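Long-range contacts in glucan-binding protein C (Streptococcus mutans, PDB 6CAM), which probably binds glucans as a cell-wall-attached protein, here through a domain that holds two beta-D-glucopyranose units and a calcium ion: residues T177-I182 against I327-N332; S221-N226 against A334-K339; H235-N240 against F314-N319. All coordinates share one frame; numbering follows the deposited sequence.

Contact 1 (T177-I182 against I327-N332). With BGC (beta-D-glucopyranose), chain D; BGC (beta-D-glucopyranose), chain C.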
loop_
_atom_site.group_PDB
_atom_site.type_symbol
_atom_site.label_atom_id
_atom_site.label_comp_id
_atom_site.label_asym_id
_atom_site.label_seq_id
_atom_site.Cartn_x
_atom_site.Cartn_y
_atom_site.Cartn_z
ATOM N N THR A 177 -12.068 -2.543 0.878
ATOM C CA THR A 177 -11.163 -1.383 0.972
ATOM C C THR A 177 -9.747 -1.803 1.370
ATOM O O THR A 177 -8.825 -1.003 1.297
ATOM C CB THR A 177 -11.670 -0.288 1.962
ATOM O OG1 THR A 177 -11.569 -0.744 3.317
ATOM C CG2 THR A 177 -13.099 0.103 1.669
ATOM N N LYS A 178 -9.578 -3.054 1.786
ATOM C CA LYS A 178 -8.265 -3.599 2.091
ATOM C C LYS A 178 -7.730 -4.425 0.922
ATOM O O LYS A 178 -6.555 -4.713 0.871
ATOM C CB LYS A 178 -8.333 -4.479 3.328
ATOM C CG LYS A 178 -8.724 -3.759 4.597
ATOM C CD LYS A 178 -8.953 -4.741 5.728
ATOM C CE LYS A 178 -7.663 -5.342 6.224
ATOM N NZ LYS A 178 -7.871 -6.262 7.354
ATOM N N THR A 179 -8.645 -4.844 0.053
ATOM C CA THR A 179 -8.409 -5.391 -1.242
ATOM C C THR A 179 -7.706 -6.723 -1.164
ATOM O O THR A 179 -8.308 -7.652 -0.706
ATOM C CB THR A 179 -7.786 -4.395 -2.217
ATOM O OG1 THR A 179 -8.349 -3.069 -2.030
ATOM C CG2 THR A 179 -8.027 -4.833 -3.632
ATOM N N ILE A 180 -6.434 -6.813 -1.509
ATOM C CA ILE A 180 -5.801 -8.105 -1.750
ATOM C C ILE A 180 -4.358 -8.079 -1.266
ATOM O O ILE A 180 -3.673 -7.119 -1.438
ATOM C CB ILE A 180 -5.917 -8.418 -3.250
ATOM C CG1 ILE A 180 -5.468 -9.814 -3.636
ATOM C CG2 ILE A 180 -5.197 -7.403 -4.108
ATOM C CD1 ILE A 180 -5.688 -10.039 -5.125
ATOM N N PHE A 181 -3.918 -9.179 -0.717
ATOM C CA PHE A 181 -2.532 -9.338 -0.336
ATOM C C PHE A 181 -2.136 -10.568 -1.185
ATOM O O PHE A 181 -2.683 -11.580 -1.047
ATOM C CB PHE A 181 -2.385 -9.562 1.138
ATOM C CG PHE A 181 -1.019 -9.290 1.648
ATOM C CD1 PHE A 181 0.042 -9.744 0.986
ATOM C CD2 PHE A 181 -0.825 -8.579 2.767
ATOM C CE1 PHE A 181 1.335 -9.507 1.443
ATOM C CE2 PHE A 181 0.444 -8.328 3.231
ATOM C CZ PHE A 181 1.514 -8.817 2.563
ATOM N N ILE A 182 -1.221 -10.403 -2.098
ATOM C CA ILE A 182 -0.904 -11.444 -3.039
ATOM C C ILE A 182 0.591 -11.661 -3.073
ATOM O O ILE A 182 1.348 -10.728 -2.897
ATOM C CB ILE A 182 -1.503 -11.127 -4.416
ATOM C CG1 ILE A 182 -1.189 -12.210 -5.436
ATOM C CG2 ILE A 182 -1.071 -9.773 -4.942
ATOM C CD1 ILE A 182 -2.134 -12.177 -6.616
ATOM N N ILE A 327 2.734 -8.244 -2.457
ATOM C CA ILE A 327 2.240 -6.895 -2.411
ATOM C C ILE A 327 0.904 -6.945 -1.709
ATOM O O ILE A 327 0.103 -7.845 -1.946
ATOM C CB ILE A 327 2.096 -6.275 -3.824
ATOM C CG1 ILE A 327 1.608 -4.826 -3.748
ATOM C CG2 ILE A 327 1.132 -7.060 -4.696
ATOM C CD1 ILE A 327 1.802 -4.021 -5.021
ATOM N N TRP A 328 0.697 -5.999 -0.813
ATOM C CA TRP A 328 -0.628 -5.706 -0.335
ATOM C C TRP A 328 -1.083 -4.548 -1.177
ATOM O O TRP A 328 -0.563 -3.471 -1.074
ATOM C CB TRP A 328 -0.596 -5.323 1.117
ATOM C CG TRP A 328 -1.917 -5.108 1.695
ATOM C CD1 TRP A 328 -3.142 -5.042 1.045
ATOM C CD2 TRP A 328 -2.181 -4.936 3.054
ATOM N NE1 TRP A 328 -4.142 -4.823 1.952
ATOM C CE2 TRP A 328 -3.580 -4.765 3.195
ATOM C CE3 TRP A 328 -1.371 -4.932 4.203
ATOM C CZ2 TRP A 328 -4.180 -4.573 4.433
ATOM C CZ3 TRP A 328 -1.976 -4.733 5.441
ATOM C CH2 TRP A 328 -3.366 -4.561 5.541
ATOM N N PHE A 329 -2.033 -4.782 -2.048
ATOM C CA PHE A 329 -2.480 -3.745 -2.915
ATOM C C PHE A 329 -3.872 -3.464 -2.449
ATOM O O PHE A 329 -4.698 -4.342 -2.465
ATOM C CB PHE A 329 -2.519 -4.161 -4.397
ATOM C CG PHE A 329 -3.101 -3.084 -5.261
ATOM C CD1 PHE A 329 -2.304 -2.041 -5.671
ATOM C CD2 PHE A 329 -4.444 -3.055 -5.552
ATOM C CE1 PHE A 329 -2.834 -1.000 -6.409
ATOM C CE2 PHE A 329 -4.980 -2.038 -6.311
ATOM C CZ PHE A 329 -4.183 -1.000 -6.725
ATOM N N ALA A 330 -4.152 -2.209 -2.144
ATOM C CA ALA A 330 -5.412 -1.780 -1.594
ATOM C C ALA A 330 -5.692 -0.493 -2.336
ATOM O O ALA A 330 -4.783 0.278 -2.632
ATOM C CB ALA A 330 -5.349 -1.557 -0.090
ATOM N N THR A 331 -6.935 -0.300 -2.714
ATOM C CA THR A 331 -7.311 0.956 -3.296
ATOM C C THR A 331 -8.661 1.262 -2.699
ATOM O O THR A 331 -9.486 0.384 -2.519
ATOM C CB THR A 331 -7.346 0.904 -4.837
ATOM O OG1 THR A 331 -7.649 2.210 -5.323
ATOM C CG2 THR A 331 -8.374 -0.122 -5.345
ATOM N N ASN A 332 -8.841 2.512 -2.348
ATOM C CA ASN A 332 -9.993 2.956 -1.577
ATOM C C ASN A 332 -9.998 4.463 -1.697
ATOM O O ASN A 332 -9.177 5.004 -2.442
ATOM C CB ASN A 332 -9.877 2.461 -0.145
ATOM C CG ASN A 332 -8.526 2.753 0.456
ATOM O OD1 ASN A 332 -8.069 3.898 0.428
ATOM N ND2 ASN A 332 -7.874 1.717 0.997
HETATM C C2 BGC D . -1.728 -0.404 3.027
HETATM C C3 BGC D . -1.872 0.991 2.373
HETATM C C4 BGC D . -1.979 0.911 0.854
HETATM C C5 BGC D . -1.877 -0.540 0.400
HETATM C C6 BGC D . -1.924 -0.625 -1.098
HETATM C C1 BGC D . -0.733 -1.350 2.321
HETATM O O1 BGC D . 0.610 -1.136 2.795
HETATM O O2 BGC D . -3.026 -1.037 3.168
HETATM O O3 BGC D . -0.774 1.873 2.693
HETATM O O4 BGC D . -3.219 1.490 0.409
HETATM O O5 BGC D . -0.701 -1.176 0.902
HETATM O O6 BGC D . -1.105 0.232 -1.865
HETATM C C2 BGC C . 4.155 -4.401 -0.330
HETATM C C3 BGC C . 3.527 -3.238 0.333
HETATM C C4 BGC C . 4.034 -2.857 1.695
HETATM C C5 BGC C . 5.567 -2.998 1.797
HETATM C C6 BGC C . 6.208 -2.765 3.179
HETATM C C1 BGC C . 5.657 -4.482 -0.092
HETATM O O1 BGC C . 6.153 -5.771 -0.521
HETATM O O2 BGC C . 3.869 -3.817 -1.594
HETATM O O3 BGC C . 2.092 -3.195 0.081
HETATM O O4 BGC C . 3.697 -1.528 1.357
HETATM O O5 BGC C . 5.940 -4.288 1.305
HETATM O O6 BGC C . 7.243 -1.726 3.133
HETATM O O HOH W 1 -10.659 -2.084 -3.441
#
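Trp328 and Phe181 form a non-hydrogen-bonded antiparallel pair, and on their face of the sheet Trp328 CB sits over one face of the phenyl ring, displaced toward its rim. This CH-pi contact, with CB 3.9 Å from the centroid of the Phe181 ring, links them, while the two ring systems, slid apart, barely overlap. With CG anti to its own backbone N (chi1 -176°), the indole runs towards the loop of Lys178, where NE1 donates to Lys178 O over 2.6 Å. The acceptor lies in the indole plane and the donor in the carbonyl plane, which fixes the rotation of the ring and satisfies its one polar atom. O2 of the chain D glucose sits over the middle of one indole face, the pyranose standing roughly edge-on.

On the other face Ile182 CG2 meets Ile327 CG2 at 3.5 Å, branched side chains filling the buried layer, where Ile327 also packs on Phe314. Beyond the paired strands the polar side chains take over. Thr179 OG1, bonded also to Pro176 O, accepts from Thr331 N at 3.2 Å, and a water joins the same hydroxyl to Thr331 O. Asn332 ND2 reaches Thr177 O at 2.9 Å in a nearly straight bond, while its OD1 serves Ala334 N and Ser221 OG, so both ends of the amide are used. The backbone N of Trp328 donates to O3 of the chain C glucose at 3.3 Å. An edge strand that presents a tryptophan and its own backbone to sugars is consistent with the lectin-like beta-sandwich of this family.

Contact 2 (S221-N226 against A334-K339). With CA (calcium ion), chain B; BGC (beta-D-glucopyranose), chain C; BGC (beta-D-glucopyranose), chain D.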
loop_
_atom_site.group_PDB
_atom_site.type_symbol
_atom_site.label_atom_id
_atom_site.label_comp_id
_atom_site.label_asym_id
_atom_site.label_seq_id
_atom_site.Cartn_x
_atom_site.Cartn_y
_atom_site.Cartn_z
ATOM N N SER A 221 -7.112 5.859 -4.022
ATOM C CA SER A 221 -5.731 5.805 -3.617
ATOM C C SER A 221 -5.003 4.708 -4.387
ATOM O O SER A 221 -5.546 3.646 -4.641
ATOM C CB SER A 221 -5.670 5.502 -2.126
ATOM O OG SER A 221 -6.177 4.201 -1.859
ATOM N N LEU A 222 -3.747 4.969 -4.694
ATOM C CA LEU A 222 -2.809 3.974 -5.183
ATOM C C LEU A 222 -1.574 4.178 -4.306
ATOM O O LEU A 222 -0.531 4.653 -4.757
ATOM C CB LEU A 222 -2.502 4.218 -6.652
ATOM C CG LEU A 222 -3.726 4.045 -7.576
ATOM C CD1 LEU A 222 -3.426 4.498 -8.986
ATOM C CD2 LEU A 222 -4.180 2.612 -7.560
ATOM N N SER A 223 -1.711 3.824 -3.037
ATOM C CA SER A 223 -0.660 4.104 -2.046
ATOM C C SER A 223 0.362 3.006 -2.026
ATOM O O SER A 223 0.172 1.962 -2.609
ATOM C CB SER A 223 -1.266 4.288 -0.638
ATOM O OG SER A 223 -2.155 5.384 -0.623
ATOM N N SER A 224 1.471 3.267 -1.337
ATOM C CA SER A 224 2.406 2.235 -0.964
ATOM C C SER A 224 2.935 1.536 -2.205
ATOM O O SER A 224 2.979 0.315 -2.277
ATOM C CB SER A 224 1.781 1.278 0.061
ATOM O OG SER A 224 2.634 0.180 0.341
ATOM N N LEU A 225 3.350 2.338 -3.168
ATOM C CA LEU A 225 4.013 1.846 -4.350
ATOM C C LEU A 225 5.515 1.874 -4.045
ATOM O O LEU A 225 6.206 2.754 -4.469
ATOM C CB LEU A 225 3.681 2.719 -5.527
ATOM C CG LEU A 225 2.188 2.599 -5.920
ATOM C CD1 LEU A 225 1.957 3.420 -7.149
ATOM C CD2 LEU A 225 1.767 1.140 -6.127
ATOM N N ASN A 226 5.965 0.858 -3.349
ATOM C CA ASN A 226 7.356 0.745 -2.931
ATOM C C ASN A 226 8.275 0.434 -4.094
ATOM O O ASN A 226 7.958 -0.360 -4.986
ATOM C CB ASN A 226 7.524 -0.400 -1.932
ATOM C CG ASN A 226 6.619 -0.272 -0.756
ATOM O OD1 ASN A 226 5.416 -0.514 -0.864
ATOM N ND2 ASN A 226 7.181 0.043 0.380
ATOM N N ALA A 334 -9.070 6.585 0.546
ATOM C CA ALA A 334 -8.167 7.221 1.509
ATOM C C ALA A 334 -6.883 7.593 0.805
ATOM O O ALA A 334 -5.862 6.911 0.913
ATOM C CB ALA A 334 -7.897 6.314 2.682
ATOM N N VAL A 335 -6.934 8.698 0.078
ATOM C CA VAL A 335 -5.772 9.112 -0.710
ATOM C C VAL A 335 -4.729 9.662 0.266
ATOM O O VAL A 335 -5.043 10.437 1.158
ATOM C CB VAL A 335 -6.148 10.154 -1.759
ATOM C CG1 VAL A 335 -4.927 10.693 -2.475
ATOM C CG2 VAL A 335 -7.158 9.567 -2.750
ATOM N N ALA A 336 -3.486 9.262 0.076
ATOM C CA ALA A 336 -2.413 9.660 0.953
ATOM C C ALA A 336 -1.862 10.948 0.421
ATOM O O ALA A 336 -1.173 10.947 -0.564
ATOM C CB ALA A 336 -1.341 8.605 1.007
ATOM N N VAL A 337 -2.206 12.055 1.059
ATOM C CA VAL A 337 -1.741 13.355 0.615
ATOM C C VAL A 337 -0.747 13.903 1.626
ATOM O O VAL A 337 -0.733 13.463 2.788
ATOM C CB VAL A 337 -2.897 14.332 0.436
ATOM C CG1 VAL A 337 -3.814 13.858 -0.683
ATOM C CG2 VAL A 337 -3.687 14.520 1.728
ATOM N N PRO A 338 0.077 14.872 1.209
ATOM C CA PRO A 338 0.981 15.461 2.181
ATOM C C PRO A 338 0.189 16.206 3.254
ATOM O O PRO A 338 -0.806 16.878 2.951
ATOM C CB PRO A 338 1.793 16.455 1.357
ATOM C CG PRO A 338 1.473 16.206 -0.032
ATOM C CD PRO A 338 0.142 15.578 -0.071
ATOM N N LYS A 339 0.625 16.044 4.493
ATOM C CA LYS A 339 0.005 16.667 5.657
ATOM C C LYS A 339 0.904 17.706 6.287
ATOM O O LYS A 339 2.076 17.804 5.964
ATOM C CB LYS A 339 -0.288 15.627 6.725
ATOM C CG LYS A 339 -0.962 14.362 6.258
ATOM C CD LYS A 339 -2.393 14.588 5.856
ATOM C CE LYS A 339 -3.087 13.239 5.741
ATOM N NZ LYS A 339 -4.479 13.363 5.208
HETATM CA CA CA B . 3.365 -1.568 -0.991
HETATM C C2 BGC C . 4.155 -4.401 -0.330
HETATM C C3 BGC C . 3.527 -3.238 0.333
HETATM C C4 BGC C . 4.034 -2.857 1.695
HETATM C C5 BGC C . 5.567 -2.998 1.797
HETATM C C6 BGC C . 6.208 -2.765 3.179
HETATM C C1 BGC C . 5.657 -4.482 -0.092
HETATM O O1 BGC C . 6.153 -5.771 -0.521
HETATM O O2 BGC C . 3.869 -3.817 -1.594
HETATM O O3 BGC C . 2.092 -3.195 0.081
HETATM O O4 BGC C . 3.697 -1.528 1.357
HETATM O O5 BGC C . 5.940 -4.288 1.305
HETATM O O6 BGC C . 7.243 -1.726 3.133
HETATM C C2 BGC D . -1.728 -0.404 3.027
HETATM C C3 BGC D . -1.872 0.991 2.373
HETATM C C4 BGC D . -1.979 0.911 0.854
HETATM C C5 BGC D . -1.877 -0.540 0.400
HETATM C C6 BGC D . -1.924 -0.625 -1.098
HETATM C C1 BGC D . -0.733 -1.350 2.321
HETATM O O1 BGC D . 0.610 -1.136 2.795
HETATM O O2 BGC D . -3.026 -1.037 3.168
HETATM O O3 BGC D . -0.774 1.873 2.693
HETATM O O4 BGC D . -3.219 1.490 0.409
HETATM O O5 BGC D . -0.701 -1.176 0.902
HETATM O O6 BGC D . -1.105 0.232 -1.865
HETATM O O HOH W 2 -2.958 7.430 -2.187
HETATM O O HOH W 3 1.264 -1.819 -2.032
#
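Ser221 and Val335 bring the two backbones closest, with CA atoms 4.4 Å apart, after which the chains diverge and no direct hydrogen bond joins them. Small side chains permit this approach. The CB of Ser221 rests against Ala334 O at 3.4 Å, and Val335 CG2 lies 3.9 Å from the backbone N of Ser221. The hydroxyl of Ser221 stands between its own N and carbonyl carbon (chi1 66°), where Asn332 is its partner. Ser223 OG touches the methyl of Ala336 at 3.7 Å. A water completes this part of the contact: it lies 2.7 Å from Ser223 OG and accepts from Ala336 N, so it relays Ser223 OG to a backbone N with which OG makes no direct hydrogen bond.

Further along, 221-226 leaves its partner and becomes a calcium-binding loop; sharing the metal between protein and sugar recalls the C-type lectins. Ser224 adopts left-handed backbone angles and chelates the ion with both its carbonyl O and its OG, the latter 2.3 Å from the calcium. OG lies anti to the backbone N (chi1 174°), which carries it to the same side as the carbonyl. Asn226 adds OD1 at 2.3 Å; its ND2 is held by Gln268 and Asp285, which fixes the flip of the amide. O2, O3 and O4 of the chain C glucose, a water and Glu237 OE1 fill the remaining places, although some sugar-protein distances are implausibly short and the detailed pose is doubtful. Leu222 and Leu225 pack on Ile261 of strand 260-263. In 334-339, Val337 and Pro338 lie against Tyr45 of the long helix 3-51.

Contact 3 (H235-N240 against F314-N319); sequences HVEKVN and FTVGGN. With CA (calcium ion), chain B; BGC (beta-D-glucopyranose), chain C.
His235 holds CG anti to its backbone N (chi1 177°), while Asn319 swings CG beside its own N (chi1 -74°), and the two side chains run side by side in the same direction. His235 ND1 then donates to Asn319 OD1 at 2.7 Å, the oxygen lying in the imidazole plane and the donor tilted 21° from the amide carbonyl plane. The other ring nitrogen, NE2, is directed at Glu237 OE2, a bond whose details are less sure because that oxygen sits too close to the sugar. Held at ND1, probably also at NE2, and stacked on Trp228, the imidazole is probably restrained.

Val316 wedges in beside this group: its CG2 reaches His235 CE1 at 3.3 Å and Glu237 CG at 3.6 Å, an apolar wall along the acid's stem. Glu237 is extended beyond CG, long enough to take OE1 from the strand to the calcium, 2.5 Å away. On the other face the hydroxyl of Thr315 touches Lys238 CB at 3.4 Å, and a water links it to Val236 O. Gly318 has a positive phi, and a CB here would press on His235 N and on the preceding carbonyl O. Regular antiparallel pairing, including Val236 N to Gly317 O at 2.9 Å, sets these groups in register. Asn319 thus probably orients His235 as a second-shell residue behind Glu237, consistent with a calcium-dependent sugar site in a lectin-like beta sheet.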
loop_
_atom_site.group_PDB
_atom_site.type_symbol
_atom_site.label_atom_id
_atom_site.label_comp_id
_atom_site.label_asym_id
_atom_site.label_seq_id
_atom_site.Cartn_x
_atom_site.Cartn_y
_atom_site.Cartn_z
ATOM N N HIS A 235 12.932 -4.213 -6.502
ATOM C CA HIS A 235 11.523 -4.484 -6.289
ATOM C C HIS A 235 10.753 -3.245 -6.623
ATOM O O HIS A 235 10.973 -2.230 -6.017
ATOM C CB HIS A 235 11.353 -4.811 -4.801
ATOM C CG HIS A 235 9.947 -5.052 -4.382
ATOM N ND1 HIS A 235 9.452 -6.321 -4.155
ATOM C CD2 HIS A 235 8.940 -4.193 -4.092
ATOM C CE1 HIS A 235 8.188 -6.230 -3.773
ATOM N NE2 HIS A 235 7.854 -4.951 -3.725
ATOM N N VAL A 236 9.807 -3.305 -7.537
ATOM C CA VAL A 236 9.075 -2.115 -7.911
ATOM C C VAL A 236 7.626 -2.494 -8.041
ATOM O O VAL A 236 7.319 -3.507 -8.628
ATOM C CB VAL A 236 9.537 -1.514 -9.271
ATOM C CG1 VAL A 236 8.842 -0.184 -9.515
ATOM C CG2 VAL A 236 11.041 -1.293 -9.311
ATOM N N GLU A 237 6.775 -1.673 -7.442
ATOM C CA GLU A 237 5.344 -1.832 -7.512
ATOM C C GLU A 237 4.839 -0.814 -8.461
ATOM O O GLU A 237 5.193 0.367 -8.361
ATOM C CB GLU A 237 4.763 -1.661 -6.099
ATOM C CG GLU A 237 5.322 -2.810 -5.282
ATOM C CD GLU A 237 5.028 -2.849 -3.830
ATOM O OE1 GLU A 237 4.221 -2.052 -3.313
ATOM O OE2 GLU A 237 5.603 -3.786 -3.190
ATOM N N LYS A 238 3.988 -1.232 -9.384
ATOM C CA LYS A 238 3.542 -0.355 -10.467
ATOM C C LYS A 238 2.063 -0.521 -10.678
ATOM O O LYS A 238 1.530 -1.546 -10.365
ATOM C CB LYS A 238 4.248 -0.663 -11.773
ATOM C CG LYS A 238 5.753 -0.692 -11.693
ATOM C CD LYS A 238 6.346 -0.978 -13.054
ATOM C CE LYS A 238 7.842 -0.866 -12.959
ATOM N NZ LYS A 238 8.486 -1.412 -14.179
ATOM N N VAL A 239 1.419 0.526 -11.141
ATOM C CA VAL A 239 0.024 0.430 -11.532
ATOM C C VAL A 239 -0.087 0.963 -12.932
ATOM O O VAL A 239 0.369 2.077 -13.240
ATOM C CB VAL A 239 -0.912 1.221 -10.618
ATOM C CG1 VAL A 239 -2.373 0.919 -10.959
ATOM C CG2 VAL A 239 -0.714 0.846 -9.165
ATOM N N ASN A 240 -0.717 0.191 -13.774
ATOM C CA ASN A 240 -1.119 0.681 -15.075
ATOM C C ASN A 240 -2.557 1.078 -14.926
ATOM O O ASN A 240 -3.401 0.243 -14.633
ATOM C CB ASN A 240 -0.912 -0.396 -16.108
ATOM C CG ASN A 240 -1.202 0.080 -17.512
ATOM O OD1 ASN A 240 -2.149 0.811 -17.755
ATOM N ND2 ASN A 240 -0.368 -0.354 -18.453
ATOM N N PHE A 314 -2.153 -3.794 -11.385
ATOM C CA PHE A 314 -0.985 -3.538 -10.553
ATOM C C PHE A 314 0.026 -4.608 -10.778
ATOM O O PHE A 314 -0.316 -5.763 -11.055
ATOM C CB PHE A 314 -1.334 -3.324 -9.082
ATOM C CG PHE A 314 -1.868 -4.539 -8.364
ATOM C CD1 PHE A 314 -1.007 -5.435 -7.779
ATOM C CD2 PHE A 314 -3.223 -4.749 -8.244
ATOM C CE1 PHE A 314 -1.500 -6.563 -7.109
ATOM C CE2 PHE A 314 -3.724 -5.859 -7.542
ATOM C CZ PHE A 314 -2.856 -6.750 -6.980
ATOM N N THR A 315 1.289 -4.255 -10.625
ATOM C CA THR A 315 2.313 -5.240 -10.848
ATOM C C THR A 315 3.368 -5.059 -9.812
ATOM O O THR A 315 3.545 -3.965 -9.325
ATOM C CB THR A 315 2.968 -5.161 -12.250
ATOM O OG1 THR A 315 3.835 -4.040 -12.323
ATOM C CG2 THR A 315 1.930 -5.044 -13.373
ATOM N N VAL A 316 4.008 -6.148 -9.457
ATOM C CA VAL A 316 5.156 -6.087 -8.560
ATOM C C VAL A 316 6.147 -7.103 -9.025
ATOM O O VAL A 316 5.799 -8.217 -9.364
ATOM C CB VAL A 316 4.714 -6.342 -7.109
ATOM C CG1 VAL A 316 3.959 -7.653 -6.967
ATOM C CG2 VAL A 316 5.898 -6.238 -6.155
ATOM N N GLY A 317 7.406 -6.728 -9.014
ATOM C CA GLY A 317 8.398 -7.651 -9.450
ATOM C C GLY A 317 9.746 -7.056 -9.214
ATOM O O GLY A 317 9.845 -5.939 -8.804
ATOM N N GLY A 318 10.765 -7.808 -9.529
ATOM C CA GLY A 318 12.123 -7.330 -9.403
ATOM C C GLY A 318 12.911 -7.981 -8.310
ATOM O O GLY A 318 14.104 -7.707 -8.191
ATOM N N ASN A 319 12.278 -8.834 -7.491
ATOM C CA ASN A 319 13.011 -9.572 -6.458
ATOM C C ASN A 319 13.983 -10.538 -7.089
ATOM O O ASN A 319 13.715 -11.101 -8.127
ATOM C CB ASN A 319 12.068 -10.387 -5.569
ATOM C CG ASN A 319 11.277 -9.531 -4.598
ATOM O OD1 ASN A 319 11.242 -8.293 -4.684
ATOM N ND2 ASN A 319 10.633 -10.191 -3.666
HETATM CA CA CA B . 3.365 -1.568 -0.991
HETATM C C2 BGC C . 4.155 -4.401 -0.330
HETATM C C3 BGC C . 3.527 -3.238 0.333
HETATM C C4 BGC C . 4.034 -2.857 1.695
HETATM C C5 BGC C . 5.567 -2.998 1.797
HETATM C C6 BGC C . 6.208 -2.765 3.179
HETATM C C1 BGC C . 5.657 -4.482 -0.092
HETATM O O1 BGC C . 6.153 -5.771 -0.521
HETATM O O2 BGC C . 3.869 -3.817 -1.594
HETATM O O3 BGC C . 2.092 -3.195 0.081
HETATM O O4 BGC C . 3.697 -1.528 1.357
HETATM O O5 BGC C . 5.940 -4.288 1.305
HETATM O O6 BGC C . 7.243 -1.726 3.133
HETATM O O HOH W 4 6.289 -4.216 -11.182
HETATM O O HOH W 3 1.264 -1.819 -2.032
#

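Overall arrangement
From the N terminus, the chain first lays down 177-182, then 221-226 and 235-240, before returning through 314-319, 327-332 and 334-339. Contact 3 closes the innermost loop, nested within those closed by both contact 1 and contact 2, whereas contacts 1 and 2 cross because their segments alternate. Contact 3 lies in the large nine-strand sheet and contact 1 in the four-strand sheet; Phe314 against Phe329 and Ile327 joins the two. Contact 2 connects strand 219-222 to the C-terminal segment, and Ser221 is hydrogen-bonded to Thr331 and Asn332 of contact 1. Contacts 2 and 3 share the calcium, and all three touch the chain C glucose.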